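Local coordinates for protein AlyGC (Glaciecola chathamensis, PDB 5GKD) that degrades the polysaccharide alginate as a lyase of polysaccharide lyase family 6, probably by beta-elimination at a calcium-containing active site, at residues 549-554 and 579-584; 611-616 and 644-649; 169-174 and 204-209. One frame throughout, in Å; residues are numbered along the deposited sequence.

Contact 1: 549-554 and 579-584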
ATOM      1  N   ASN A 549     -23.975   2.420 -19.651  1.00 29.96           N
ATOM      2  CA  ASN A 549     -24.764   1.434 -20.396  1.00 30.16           C
ATOM      3  C   ASN A 549     -24.288   0.005 -20.169  1.00 32.33           C
ATOM      4  O   ASN A 549     -24.429  -0.843 -21.050  1.00 30.53           O
ATOM      5  CB  ASN A 549     -24.748   1.737 -21.899  1.00 30.27           C
ATOM      6  CG  ASN A 549     -25.062   3.183 -22.202  1.00 31.34           C
ATOM      7  OD1 ASN A 549     -24.261   3.887 -22.810  1.00 40.22           O
ATOM      8  ND2 ASN A 549     -26.230   3.635 -21.777  1.00 30.62           N
ATOM      9  N   SER A 550     -23.715  -0.295 -19.008  1.00 28.17           N
ATOM     10  CA  SER A 550     -23.077  -1.584 -18.831  1.00 25.93           C
ATOM     11  C   SER A 550     -23.769  -2.384 -17.742  1.00 24.78           C
ATOM     12  O   SER A 550     -24.500  -1.852 -16.911  1.00 28.02           O
ATOM     13  CB  SER A 550     -21.584  -1.420 -18.504  1.00 27.84           C
ATOM     14  OG  SER A 550     -20.920  -0.764 -19.562  1.00 27.73           O
ATOM     15  N   THR A 551     -23.509  -3.680 -17.753  1.00 25.34           N
ATOM     16  CA  THR A 551     -24.137  -4.605 -16.831  1.00 25.45           C
ATOM     17  C   THR A 551     -23.071  -5.496 -16.216  1.00 26.29           C
ATOM     18  O   THR A 551     -22.200  -6.008 -16.921  1.00 26.20           O
ATOM     19  CB  THR A 551     -25.194  -5.469 -17.549  1.00 27.77           C
ATOM     20  OG1 THR A 551     -26.128  -4.613 -18.206  1.00 30.44           O
ATOM     21  CG2 THR A 551     -25.929  -6.353 -16.556  1.00 27.73           C
ATOM     22  N   PHE A 552     -23.157  -5.692 -14.906  1.00 24.89           N
ATOM     23  CA  PHE A 552     -22.152  -6.448 -14.172  1.00 27.10           C
ATOM     24  C   PHE A 552     -22.888  -7.379 -13.227  1.00 26.61           C
ATOM     25  O   PHE A 552     -23.645  -6.911 -12.373  1.00 28.73           O
ATOM     26  CB  PHE A 552     -21.203  -5.506 -13.404  1.00 25.73           C
ATOM     27  CG  PHE A 552     -20.570  -4.437 -14.273  1.00 28.45           C
ATOM     28  CD1 PHE A 552     -21.196  -3.217 -14.453  1.00 25.34           C
ATOM     29  CD2 PHE A 552     -19.354  -4.659 -14.907  1.00 23.84           C
ATOM     30  CE1 PHE A 552     -20.633  -2.247 -15.237  1.00 26.45           C
ATOM     31  CE2 PHE A 552     -18.795  -3.690 -15.703  1.00 25.02           C
ATOM     32  CZ  PHE A 552     -19.435  -2.482 -15.873  1.00 24.23           C
ATOM     33  N   GLU A 553     -22.680  -8.687 -13.379  1.00 28.00           N
ATOM     34  CA  GLU A 553     -23.476  -9.670 -12.663  1.00 27.18           C
ATOM     35  C   GLU A 553     -22.616 -10.778 -12.088  1.00 27.09           C
ATOM     36  O   GLU A 553     -21.567 -11.127 -12.632  1.00 28.88           O
ATOM     37  CB  GLU A 553     -24.519 -10.333 -13.563  1.00 32.44           C
ATOM     38  CG  GLU A 553     -25.693  -9.468 -13.907  1.00 39.97           C
ATOM     39  CD  GLU A 553     -26.739 -10.234 -14.697  1.00 47.60           C
ATOM     40  OE1 GLU A 553     -26.468 -11.400 -15.072  1.00 45.77           O
ATOM     41  OE2 GLU A 553     -27.828  -9.669 -14.935  1.00 56.22           O
ATOM     42  N   ASN A 554     -23.113 -11.359 -10.998  1.00 26.90           N
ATOM     43  CA  ASN A 554     -22.602 -12.619 -10.464  1.00 28.25           C
ATOM     44  C   ASN A 554     -21.180 -12.473  -9.924  1.00 28.38           C
ATOM     45  O   ASN A 554     -20.318 -13.327 -10.146  1.00 28.75           O
ATOM     46  CB  ASN A 554     -22.689 -13.724 -11.519  1.00 27.72           C
ATOM     47  CG  ASN A 554     -24.124 -13.994 -11.952  1.00 32.21           C
ATOM     48  OD1 ASN A 554     -25.036 -14.024 -11.126  1.00 26.04           O
ATOM     49  ND2 ASN A 554     -24.328 -14.169 -13.255  1.00 29.91           N
ATOM     50  N   ASP A 579     -26.538   4.906 -16.302  1.00 27.35           N
ATOM     51  CA  ASP A 579     -27.388   3.953 -17.030  1.00 29.14           C
ATOM     52  C   ASP A 579     -26.812   2.538 -17.009  1.00 27.93           C
ATOM     53  O   ASP A 579     -26.665   1.900 -18.045  1.00 27.66           O
ATOM     54  CB  ASP A 579     -27.595   4.417 -18.480  1.00 28.42           C
ATOM     55  CG  ASP A 579     -28.034   5.874 -18.575  1.00 30.22           C
ATOM     56  OD1 ASP A 579     -29.089   6.204 -18.015  1.00 34.85           O
ATOM     57  OD2 ASP A 579     -27.323   6.695 -19.194  1.00 34.38           O
ATOM     58  N   SER A 580     -26.470   2.046 -15.818  1.00 28.83           N
ATOM     59  CA  SER A 580     -25.770   0.772 -15.689  1.00 29.26           C
ATOM     60  C   SER A 580     -26.435  -0.098 -14.629  1.00 29.68           C
ATOM     61  O   SER A 580     -27.106   0.398 -13.720  1.00 32.77           O
ATOM     62  CB  SER A 580     -24.273   0.986 -15.355  1.00 28.82           C
ATOM     63  OG  SER A 580     -23.606   1.649 -16.423  1.00 26.70           O
ATOM     64  N   GLN A 581     -26.261  -1.412 -14.754  1.00 26.95           N
ATOM     65  CA  GLN A 581     -26.909  -2.349 -13.848  1.00 29.10           C
ATOM     66  C   GLN A 581     -25.879  -3.214 -13.144  1.00 25.98           C
ATOM     67  O   GLN A 581     -24.888  -3.628 -13.746  1.00 26.85           O
ATOM     68  CB  GLN A 581     -27.898  -3.266 -14.574  1.00 32.01           C
ATOM     69  CG  GLN A 581     -28.316  -2.799 -15.957  1.00 32.52           C
ATOM     70  CD  GLN A 581     -28.990  -1.453 -15.971  1.00 34.16           C
ATOM     71  OE1 GLN A 581     -29.745  -1.143 -15.099  1.00 44.00           O
ATOM     72  NE2 GLN A 581     -28.730  -0.658 -16.972  1.00 35.27           N
ATOM     73  N   PHE A 582     -26.145  -3.521 -11.881  1.00 24.28           N
ATOM     74  CA  PHE A 582     -25.252  -4.324 -11.065  1.00 26.43           C
ATOM     75  C   PHE A 582     -26.105  -5.308 -10.293  1.00 26.25           C
ATOM     76  O   PHE A 582     -27.071  -4.892  -9.645  1.00 29.41           O
ATOM     77  CB  PHE A 582     -24.449  -3.440 -10.096  1.00 23.40           C
ATOM     78  CG  PHE A 582     -23.711  -2.314 -10.770  1.00 23.59           C
ATOM     79  CD1 PHE A 582     -24.370  -1.162 -11.155  1.00 24.68           C
ATOM     80  CD2 PHE A 582     -22.351  -2.410 -11.018  1.00 22.46           C
ATOM     81  CE1 PHE A 582     -23.688  -0.133 -11.783  1.00 25.67           C
ATOM     82  CE2 PHE A 582     -21.665  -1.385 -11.639  1.00 22.77           C
ATOM     83  CZ  PHE A 582     -22.327  -0.243 -12.012  1.00 23.89           C
ATOM     84  N   LYS A 583     -25.765  -6.577 -10.331  1.00 25.10           N
ATOM     85  CA  LYS A 583     -26.535  -7.556  -9.622  1.00 26.63           C
ATOM     86  C   LYS A 583     -25.749  -8.722  -9.052  1.00 26.10           C
ATOM     87  O   LYS A 583     -24.945  -9.286  -9.718  1.00 27.06           O
ATOM     88  CB  LYS A 583     -27.645  -8.075 -10.525  1.00 31.02           C
ATOM     89  CG  LYS A 583     -28.697  -8.881  -9.813  1.00 37.38           C
ATOM     90  CD  LYS A 583     -29.907  -9.159 -10.691  1.00 42.51           C
ATOM     91  CE  LYS A 583     -31.198  -8.866  -9.960  1.00 48.73           C
ATOM     92  NZ  LYS A 583     -32.282  -9.829 -10.273  1.00 53.59           N
ATOM     93  N   HIS A 584     -26.029  -9.074  -7.815  1.00 24.85           N
ATOM     94  CA  HIS A 584     -25.404 -10.185  -7.110  1.00 28.31           C
ATOM     95  C   HIS A 584     -23.925 -10.031  -6.830  1.00 28.15           C
ATOM     96  O   HIS A 584     -23.124 -10.686  -7.442  1.00 27.74           O
ATOM     97  CB  HIS A 584     -25.642 -11.540  -7.786  1.00 27.28           C
ATOM     98  CG  HIS A 584     -27.067 -11.818  -8.134  1.00 33.49           C
ATOM     99  ND1 HIS A 584     -28.070 -11.888  -7.200  1.00 37.03           N
ATOM    100  CD2 HIS A 584     -27.649 -12.072  -9.321  1.00 31.71           C
ATOM    101  CE1 HIS A 584     -29.208 -12.160  -7.799  1.00 35.10           C
ATOM    102  NE2 HIS A 584     -28.979 -12.278  -9.084  1.00 30.56           N
TER
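Strands 551-554 and 581-584 run parallel, their short axes 4.8 Å apart. T551 pairs with Q581, F552 with F582 and E553 with K583, and hydrogen bonds zigzag across: Q581 N gives to S550 O, F552 N to Q581 O, K583 N to F552 O and N554 N to K583 O. The tightest is Q581 N to S550 O at 2.8 Å. Just before the strands the pattern passes to a side chain: S550 N donates to S580 OG over 3.2 Å, almost straight at 173°. That hydroxyl lies beside its own backbone N (chi1 -64°) and also bonds back to Q578 O, so it ties the two coils together just ahead of the paired strands. These are successive coils of a right-handed parallel beta-helix, the fold of the pectate lyase-like clan, and equivalent residues stack coil upon coil. On the buried side the rings of F552 and F582 point the same way. Their planes are 18° apart, but they are slid so far that they scarcely overlap, with centroids 5.2 Å apart; F552 CD1 meets F582 CE2 at 3.4 Å. F563 sets itself edge-to-face against both rings, and V614 of the next coil packs on F582. On the face that carries T551, E553, Q581 and K583, which is at least partly exposed to solvent, T551 OG1 lies 3.6 Å from Q581 CG, and E553 CG runs alongside K583 CB while the lysine amine leads away. At the C-terminal end of the paired strands, the N554 amide and the H584 imidazole lie side by side with nearly parallel planes, N554 OD1 being 3.7 Å from H584 CD2. N554 ND2 reaches back to D519 OD1 on the preceding coil, and H584 ND1 reaches forward to D616 OD2 on the following one.

Contact 2: 611-616 and 644-649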
ATOM      1  N   ASN A 611     -29.166   7.136 -12.881  1.00 28.42           N
ATOM      2  CA  ASN A 611     -29.991   6.338 -13.793  1.00 25.54           C
ATOM      3  C   ASN A 611     -29.550   4.883 -13.829  1.00 26.51           C
ATOM      4  O   ASN A 611     -29.575   4.232 -14.871  1.00 26.43           O
ATOM      5  CB  ASN A 611     -29.981   6.924 -15.205  1.00 26.81           C
ATOM      6  CG  ASN A 611     -30.525   8.343 -15.255  1.00 33.71           C
ATOM      7  OD1 ASN A 611     -31.534   8.664 -14.611  1.00 35.41           O
ATOM      8  ND2 ASN A 611     -29.853   9.204 -16.016  1.00 34.59           N
ATOM      9  N   SER A 612     -29.132   4.371 -12.688  1.00 28.11           N
ATOM     10  CA  SER A 612     -28.534   3.054 -12.636  1.00 27.63           C
ATOM     11  C   SER A 612     -29.332   2.176 -11.691  1.00 23.18           C
ATOM     12  O   SER A 612     -30.220   2.640 -10.979  1.00 27.28           O
ATOM     13  CB  SER A 612     -27.064   3.148 -12.209  1.00 27.40           C
ATOM     14  OG  SER A 612     -26.329   3.828 -13.209  1.00 27.71           O
ATOM     15  N   ASN A 613     -28.998   0.895 -11.692  1.00 25.54           N
ATOM     16  CA  ASN A 613     -29.760  -0.089 -10.948  1.00 25.49           C
ATOM     17  C   ASN A 613     -28.805  -1.061 -10.275  1.00 26.06           C
ATOM     18  O   ASN A 613     -27.932  -1.635 -10.927  1.00 29.21           O
ATOM     19  CB  ASN A 613     -30.731  -0.819 -11.886  1.00 30.29           C
ATOM     20  CG  ASN A 613     -31.781  -1.575 -11.146  1.00 34.50           C
ATOM     21  OD1 ASN A 613     -31.484  -2.551 -10.469  1.00 39.58           O
ATOM     22  ND2 ASN A 613     -33.025  -1.126 -11.249  1.00 37.49           N
ATOM     23  N   VAL A 614     -28.973  -1.233  -8.970  1.00 28.65           N
ATOM     24  CA  VAL A 614     -28.119  -2.074  -8.147  1.00 25.35           C
ATOM     25  C   VAL A 614     -29.013  -2.983  -7.321  1.00 29.29           C
ATOM     26  O   VAL A 614     -29.887  -2.494  -6.596  1.00 31.27           O
ATOM     27  CB  VAL A 614     -27.220  -1.240  -7.216  1.00 27.26           C
ATOM     28  CG1 VAL A 614     -26.408  -2.155  -6.305  1.00 25.28           C
ATOM     29  CG2 VAL A 614     -26.325  -0.298  -8.012  1.00 25.51           C
ATOM     30  N   SER A 615     -28.777  -4.294  -7.395  1.00 29.18           N
ATOM     31  CA  SER A 615     -29.633  -5.252  -6.708  1.00 27.58           C
ATOM     32  C   SER A 615     -28.822  -6.407  -6.135  1.00 30.18           C
ATOM     33  O   SER A 615     -27.973  -6.980  -6.825  1.00 29.81           O
ATOM     34  CB  SER A 615     -30.700  -5.792  -7.666  1.00 32.44           C
ATOM     35  OG  SER A 615     -31.637  -6.579  -6.965  1.00 39.37           O
ATOM     36  N   ASP A 616     -29.102  -6.750  -4.878  1.00 31.13           N
ATOM     37  CA  ASP A 616     -28.462  -7.867  -4.177  1.00 29.80           C
ATOM     38  C   ASP A 616     -26.953  -7.635  -4.033  1.00 30.82           C
ATOM     39  O   ASP A 616     -26.116  -8.431  -4.473  1.00 30.36           O
ATOM     40  CB  ASP A 616     -28.771  -9.201  -4.876  1.00 29.14           C
ATOM     41  CG  ASP A 616     -28.313 -10.401  -4.072  1.00 39.52           C
ATOM     42  OD1 ASP A 616     -28.181 -10.277  -2.830  1.00 43.78           O
ATOM     43  OD2 ASP A 616     -28.076 -11.473  -4.681  1.00 40.65           O
ATOM     44  N   ILE A 644     -32.194   3.058  -8.685  1.00 28.19           N
ATOM     45  CA  ILE A 644     -32.979   2.095  -7.936  1.00 28.92           C
ATOM     46  C   ILE A 644     -32.007   1.143  -7.271  1.00 25.65           C
ATOM     47  O   ILE A 644     -31.224   0.473  -7.955  1.00 30.82           O
ATOM     48  CB  ILE A 644     -33.972   1.337  -8.832  1.00 30.98           C
ATOM     49  CG1 ILE A 644     -35.012   2.298  -9.407  1.00 32.12           C
ATOM     50  CG2 ILE A 644     -34.651   0.215  -8.057  1.00 31.14           C
ATOM     51  CD1 ILE A 644     -34.574   2.975 -10.689  1.00 40.90           C
ATOM     52  N   PHE A 645     -32.052   1.083  -5.948  1.00 24.87           N
ATOM     53  CA  PHE A 645     -31.196   0.209  -5.161  1.00 27.78           C
ATOM     54  C   PHE A 645     -32.078  -0.803  -4.442  1.00 30.01           C
ATOM     55  O   PHE A 645     -32.938  -0.412  -3.646  1.00 31.25           O
ATOM     56  CB  PHE A 645     -30.368   1.010  -4.142  1.00 27.09           C
ATOM     57  CG  PHE A 645     -29.610   2.202  -4.715  1.00 26.26           C
ATOM     58  CD1 PHE A 645     -28.551   2.027  -5.603  1.00 28.26           C
ATOM     59  CD2 PHE A 645     -29.900   3.489  -4.289  1.00 26.95           C
ATOM     60  CE1 PHE A 645     -27.831   3.119  -6.093  1.00 23.57           C
ATOM     61  CE2 PHE A 645     -29.189   4.590  -4.779  1.00 23.88           C
ATOM     62  CZ  PHE A 645     -28.147   4.398  -5.680  1.00 22.67           C
ATOM     63  N   ASN A 646     -31.867  -2.099  -4.705  1.00 31.60           N
ATOM     64  CA  ASN A 646     -32.626  -3.168  -4.055  1.00 31.25           C
ATOM     65  C   ASN A 646     -31.712  -4.079  -3.251  1.00 29.09           C
ATOM     66  O   ASN A 646     -30.686  -4.541  -3.761  1.00 34.89           O
ATOM     67  CB  ASN A 646     -33.401  -4.039  -5.059  1.00 36.74           C
ATOM     68  CG  ASN A 646     -34.265  -3.233  -6.007  1.00 38.88           C
ATOM     69  OD1 ASN A 646     -35.345  -2.764  -5.637  1.00 45.11           O
ATOM     70  ND2 ASN A 646     -33.817  -3.112  -7.257  1.00 42.33           N
ATOM     71  N   GLU A 647     -32.111  -4.372  -2.016  1.00 29.36           N
ATOM     72  CA  GLU A 647     -31.407  -5.323  -1.150  1.00 31.58           C
ATOM     73  C   GLU A 647     -29.907  -5.013  -1.097  1.00 31.07           C
ATOM     74  O   GLU A 647     -29.060  -5.818  -1.479  1.00 30.99           O
ATOM     75  CB  GLU A 647     -31.655  -6.759  -1.616  1.00 30.66           C
ATOM     76  CG  GLU A 647     -33.117  -7.182  -1.684  1.00 30.98           C
ATOM     77  CD  GLU A 647     -33.683  -7.611  -0.336  1.00 40.00           C
ATOM     78  OE1 GLU A 647     -32.924  -7.672   0.662  1.00 35.28           O
ATOM     79  OE2 GLU A 647     -34.896  -7.915  -0.278  1.00 44.03           O
ATOM     80  N   VAL A 648     -29.587  -3.817  -0.609  1.00 30.99           N
ATOM     81  CA  VAL A 648     -28.227  -3.289  -0.645  1.00 26.14           C
ATOM     82  C   VAL A 648     -27.738  -3.043   0.777  1.00 29.85           C
ATOM     83  O   VAL A 648     -28.467  -2.488   1.606  1.00 28.44           O
ATOM     84  CB  VAL A 648     -28.152  -1.997  -1.478  1.00 25.45           C
ATOM     85  CG1 VAL A 648     -26.793  -1.349  -1.327  1.00 28.96           C
ATOM     86  CG2 VAL A 648     -28.447  -2.289  -2.931  1.00 23.90           C
ATOM     87  N   GLY A 649     -26.507  -3.467   1.060  1.00 28.08           N
ATOM     88  CA  GLY A 649     -25.805  -3.047   2.256  1.00 25.34           C
ATOM     89  C   GLY A 649     -25.987  -3.893   3.495  1.00 27.28           C
ATOM     90  O   GLY A 649     -25.428  -3.548   4.538  1.00 24.62           O
TER
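V614 presents its isopropyl group to the edge of the F645 ring, CB lying in the ring plane 3.9 Å from CD1, in an interior layer of the parallel beta-helix. One methyl serves each neighbour: CG2 lies along the same ring edge, while CG1, placed opposite the backbone N across the CA–CB bond (chi1 176°), meets V648 CG2, the two valines crossing at about a right angle. F675 meets the F645 ring with planes at about 50°, continuing the hydrophobic column toward the next coil. On the outward side the amide of N613 slants across I644, its ND2 3.6 Å from I644 CB. The N613 and N646 amides are turned 39° apart, and N646 OD1 takes a hydrogen bond from N676 ND2. S615 OG rests 3.6 Å from N646 CB. The backbones that carry these groups, strands 613-615 and 644-646, are parallel, with V614 as the central link: its N donates to I644 O and its O accepts from N646 N. I644 N bonds to S612 O at the start. Where the chain turns its corner, D616 N closes the series on N646 O at 2.9 Å.

Contact 3: 169-174 and 204-209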
ATOM      1  N   ASN A 169       7.348  33.669 -15.391  1.00 18.21           N
ATOM      2  CA  ASN A 169       7.377  32.217 -15.403  1.00 16.19           C
ATOM      3  C   ASN A 169       6.051  31.668 -15.909  1.00 21.97           C
ATOM      4  O   ASN A 169       4.989  32.284 -15.739  1.00 20.63           O
ATOM      5  CB  ASN A 169       7.666  31.670 -14.013  1.00 16.63           C
ATOM      6  CG  ASN A 169       9.041  32.068 -13.521  1.00 18.26           C
ATOM      7  OD1 ASN A 169      10.045  31.618 -14.064  1.00 18.65           O
ATOM      8  ND2 ASN A 169       9.094  32.915 -12.497  1.00 14.59           N
ATOM      9  N   TYR A 170       6.122  30.523 -16.574  1.00 20.00           N
ATOM     10  CA  TYR A 170       4.936  29.759 -16.937  1.00 16.46           C
ATOM     11  C   TYR A 170       4.751  28.688 -15.882  1.00 16.44           C
ATOM     12  O   TYR A 170       5.517  27.721 -15.826  1.00 18.06           O
ATOM     13  CB  TYR A 170       5.053  29.145 -18.326  1.00 17.03           C
ATOM     14  CG  TYR A 170       3.870  28.258 -18.722  1.00 17.72           C
ATOM     15  CD1 TYR A 170       2.586  28.781 -18.841  1.00 16.12           C
ATOM     16  CD2 TYR A 170       4.057  26.909 -19.001  1.00 14.17           C
ATOM     17  CE1 TYR A 170       1.513  27.979 -19.212  1.00 17.32           C
ATOM     18  CE2 TYR A 170       3.006  26.103 -19.371  1.00 16.61           C
ATOM     19  CZ  TYR A 170       1.731  26.635 -19.465  1.00 18.94           C
ATOM     20  OH  TYR A 170       0.692  25.817 -19.828  1.00 18.98           O
ATOM     21  N   PHE A 171       3.757  28.879 -15.027  1.00 17.11           N
ATOM     22  CA  PHE A 171       3.318  27.831 -14.119  1.00 15.93           C
ATOM     23  C   PHE A 171       2.198  27.094 -14.834  1.00 19.77           C
ATOM     24  O   PHE A 171       1.034  27.517 -14.809  1.00 17.98           O
ATOM     25  CB  PHE A 171       2.883  28.407 -12.778  1.00 15.32           C
ATOM     26  CG  PHE A 171       4.009  29.051 -11.996  1.00 15.22           C
ATOM     27  CD1 PHE A 171       4.952  28.279 -11.348  1.00 18.87           C
ATOM     28  CD2 PHE A 171       4.115  30.429 -11.903  1.00 16.60           C
ATOM     29  CE1 PHE A 171       5.993  28.869 -10.626  1.00 17.21           C
ATOM     30  CE2 PHE A 171       5.158  31.019 -11.178  1.00 19.26           C
ATOM     31  CZ  PHE A 171       6.091  30.235 -10.547  1.00 15.90           C
ATOM     32  N   GLY A 172       2.563  25.993 -15.499  1.00 18.96           N
ATOM     33  CA  GLY A 172       1.631  25.211 -16.260  1.00 17.45           C
ATOM     34  C   GLY A 172       0.746  24.349 -15.389  1.00 18.25           C
ATOM     35  O   GLY A 172       0.823  24.357 -14.165  1.00 20.17           O
ATOM     36  N   PRO A 173      -0.112  23.581 -16.046  1.00 16.82           N
ATOM     37  CA  PRO A 173      -1.120  22.782 -15.336  1.00 19.33           C
ATOM     38  C   PRO A 173      -0.556  21.923 -14.208  1.00 20.78           C
ATOM     39  O   PRO A 173       0.435  21.211 -14.367  1.00 20.36           O
ATOM     40  CB  PRO A 173      -1.717  21.920 -16.453  1.00 17.01           C
ATOM     41  CG  PRO A 173      -1.622  22.813 -17.689  1.00 18.84           C
ATOM     42  CD  PRO A 173      -0.325  23.595 -17.510  1.00 18.60           C
ATOM     43  N   ARG A 174      -1.202  22.005 -13.050  1.00 19.91           N
ATOM     44  CA  ARG A 174      -0.894  21.161 -11.908  1.00 18.98           C
ATOM     45  C   ARG A 174      -2.193  20.487 -11.502  1.00 18.44           C
ATOM     46  O   ARG A 174      -3.138  21.180 -11.109  1.00 19.48           O
ATOM     47  CB  ARG A 174      -0.321  21.929 -10.718  1.00 18.79           C
ATOM     48  CG  ARG A 174      -0.227  21.015  -9.511  1.00 18.34           C
ATOM     49  CD  ARG A 174       0.615  21.523  -8.380  1.00 19.10           C
ATOM     50  NE  ARG A 174       0.671  20.489  -7.355  1.00 21.07           N
ATOM     51  CZ  ARG A 174       1.525  20.460  -6.344  1.00 21.25           C
ATOM     52  NH1 ARG A 174       2.421  21.423  -6.193  1.00 19.32           N
ATOM     53  NH2 ARG A 174       1.479  19.448  -5.486  1.00 18.59           N
ATOM     54  N   ASN A 204       3.828  36.606 -13.937  1.00 18.89           N
ATOM     55  CA  ASN A 204       3.771  35.172 -14.156  1.00 18.33           C
ATOM     56  C   ASN A 204       2.392  34.777 -14.669  1.00 18.32           C
ATOM     57  O   ASN A 204       1.401  35.475 -14.460  1.00 19.15           O
ATOM     58  CB  ASN A 204       4.083  34.404 -12.874  1.00 16.44           C
ATOM     59  CG  ASN A 204       5.368  34.844 -12.252  1.00 18.12           C
ATOM     60  OD1 ASN A 204       6.447  34.414 -12.670  1.00 19.59           O
ATOM     61  ND2 ASN A 204       5.274  35.719 -11.261  1.00 15.25           N
ATOM     62  N   TYR A 205       2.347  33.638 -15.337  1.00 18.40           N
ATOM     63  CA  TYR A 205       1.124  33.080 -15.889  1.00 17.73           C
ATOM     64  C   TYR A 205       0.872  31.756 -15.186  1.00 18.39           C
ATOM     65  O   TYR A 205       1.701  30.838 -15.267  1.00 17.40           O
ATOM     66  CB  TYR A 205       1.259  32.899 -17.401  1.00 17.12           C
ATOM     67  CG  TYR A 205      -0.047  32.758 -18.118  1.00 19.52           C
ATOM     68  CD1 TYR A 205      -0.677  31.538 -18.190  1.00 17.70           C
ATOM     69  CD2 TYR A 205      -0.667  33.859 -18.713  1.00 21.37           C
ATOM     70  CE1 TYR A 205      -1.861  31.392 -18.834  1.00 20.78           C
ATOM     71  CE2 TYR A 205      -1.859  33.724 -19.371  1.00 16.92           C
ATOM     72  CZ  TYR A 205      -2.457  32.485 -19.423  1.00 21.82           C
ATOM     73  OH  TYR A 205      -3.662  32.295 -20.046  1.00 23.65           O
ATOM     74  N   PHE A 206      -0.240  31.677 -14.469  1.00 15.70           N
ATOM     75  CA  PHE A 206      -0.671  30.468 -13.786  1.00 16.13           C
ATOM     76  C   PHE A 206      -1.803  29.836 -14.602  1.00 17.86           C
ATOM     77  O   PHE A 206      -2.933  30.344 -14.622  1.00 20.38           O
ATOM     78  CB  PHE A 206      -1.131  30.774 -12.367  1.00 15.34           C
ATOM     79  CG  PHE A 206      -0.063  31.348 -11.477  1.00 16.14           C
ATOM     80  CD1 PHE A 206       0.264  32.684 -11.542  1.00 16.09           C
ATOM     81  CD2 PHE A 206       0.599  30.546 -10.555  1.00 14.63           C
ATOM     82  CE1 PHE A 206       1.245  33.229 -10.703  1.00 17.55           C
ATOM     83  CE2 PHE A 206       1.574  31.094  -9.715  1.00 15.60           C
ATOM     84  CZ  PHE A 206       1.897  32.427  -9.795  1.00 15.48           C
ATOM     85  N   ASP A 207      -1.493  28.743 -15.264  1.00 17.78           N
ATOM     86  CA  ASP A 207      -2.361  28.081 -16.241  1.00 19.00           C
ATOM     87  C   ASP A 207      -2.855  26.778 -15.615  1.00 20.84           C
ATOM     88  O   ASP A 207      -2.095  25.812 -15.512  1.00 17.94           O
ATOM     89  CB  ASP A 207      -1.579  27.835 -17.530  1.00 17.87           C
ATOM     90  CG  ASP A 207      -2.410  27.162 -18.628  1.00 21.92           C
ATOM     91  OD1 ASP A 207      -3.654  27.309 -18.658  1.00 20.67           O
ATOM     92  OD2 ASP A 207      -1.797  26.509 -19.486  1.00 22.07           O
ATOM     93  N   ARG A 208      -4.124  26.765 -15.194  1.00 19.39           N
ATOM     94  CA  ARG A 208      -4.771  25.598 -14.602  1.00 17.79           C
ATOM     95  C   ARG A 208      -3.971  25.018 -13.437  1.00 20.22           C
ATOM     96  O   ARG A 208      -3.761  23.808 -13.333  1.00 17.12           O
ATOM     97  CB  ARG A 208      -5.027  24.529 -15.649  1.00 18.91           C
ATOM     98  CG  ARG A 208      -6.049  24.918 -16.690  1.00 21.47           C
ATOM     99  CD  ARG A 208      -5.346  25.139 -17.978  1.00 24.02           C
ATOM    100  NE  ARG A 208      -5.630  24.127 -18.947  1.00 26.81           N
ATOM    101  CZ  ARG A 208      -4.877  23.878 -20.009  1.00 27.33           C
ATOM    102  NH1 ARG A 208      -3.757  24.558 -20.236  1.00 25.27           N
ATOM    103  NH2 ARG A 208      -5.256  22.928 -20.841  1.00 30.08           N
ATOM    104  N   CYS A 209      -3.496  25.900 -12.559  1.00 21.74           N
ATOM    105  CA  CYS A 209      -2.831  25.446 -11.341  1.00 18.73           C
ATOM    106  C   CYS A 209      -3.927  25.021 -10.378  1.00 18.63           C
ATOM    107  O   CYS A 209      -4.581  25.858  -9.754  1.00 16.79           O
ATOM    108  CB  CYS A 209      -1.930  26.542 -10.778  1.00 18.41           C
ATOM    109  SG  CYS A 209      -0.565  26.938 -11.926  1.00 21.21           S
TER
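Two neighbouring coils of the N-terminal, chondroitinase B-like parallel beta-helix meet in a buried contact that opens with an asparagine pair. N204 OD1 is gripped twice by N169, by its backbone N and its ND2, both at 3.0 Å and from opposite faces of the N204 amide plane. The two amides are 3° from parallel, and N204 ND2 passes on to N228, as in a beta-helix asparagine stack. N169 ND2 also bonds to F135 O, and N169 OD1 to N138 N, on the preceding coil. Farther along the strands, F171 and F206 lie side by side with planes 17° apart but offset: F171 CD2 stands over one face of F206, toward its rim, and F230 stacks on F206. On the other side Y170 OH donates to D207 OD2 over 2.6 Å, using the carboxylate's anti lone pair. The same oxygen takes R208 NH1 at 2.9 Å on its syn side, a salt bridge, and R208 NH2 pairs with E431. With an asparagine at D207 the charge is gone, and R208 would probably be held less firmly, relying more on E431, while the Y170 hydroxyl would face a weaker acceptor. P173 CG lies over one face of the R208 guanidinium, 3.8 Å from NH1.

Contacts 1 and 2 are consecutive steps in one beta-helix: their centres are 10 Å apart, and strands 581-585 and 613-617 are neighbours. The seam between them is bonded as well as packed, with F582 N 2.8 Å from N613 O and H584 ND1 2.6 Å from D616 OD2, both probable hydrogen bonds. Contact 3 belongs to the other, N-terminal beta-helix, its centre 41 Å from that of contact 1 and 43 Å from that of contact 2, touching neither. It is the one near the calcium bound by N180, E183, E212 and E214: the R174 side chain lies about 10 Å from the metal, and E214 also lines the carbonate pocket with R240, R264 and Y303.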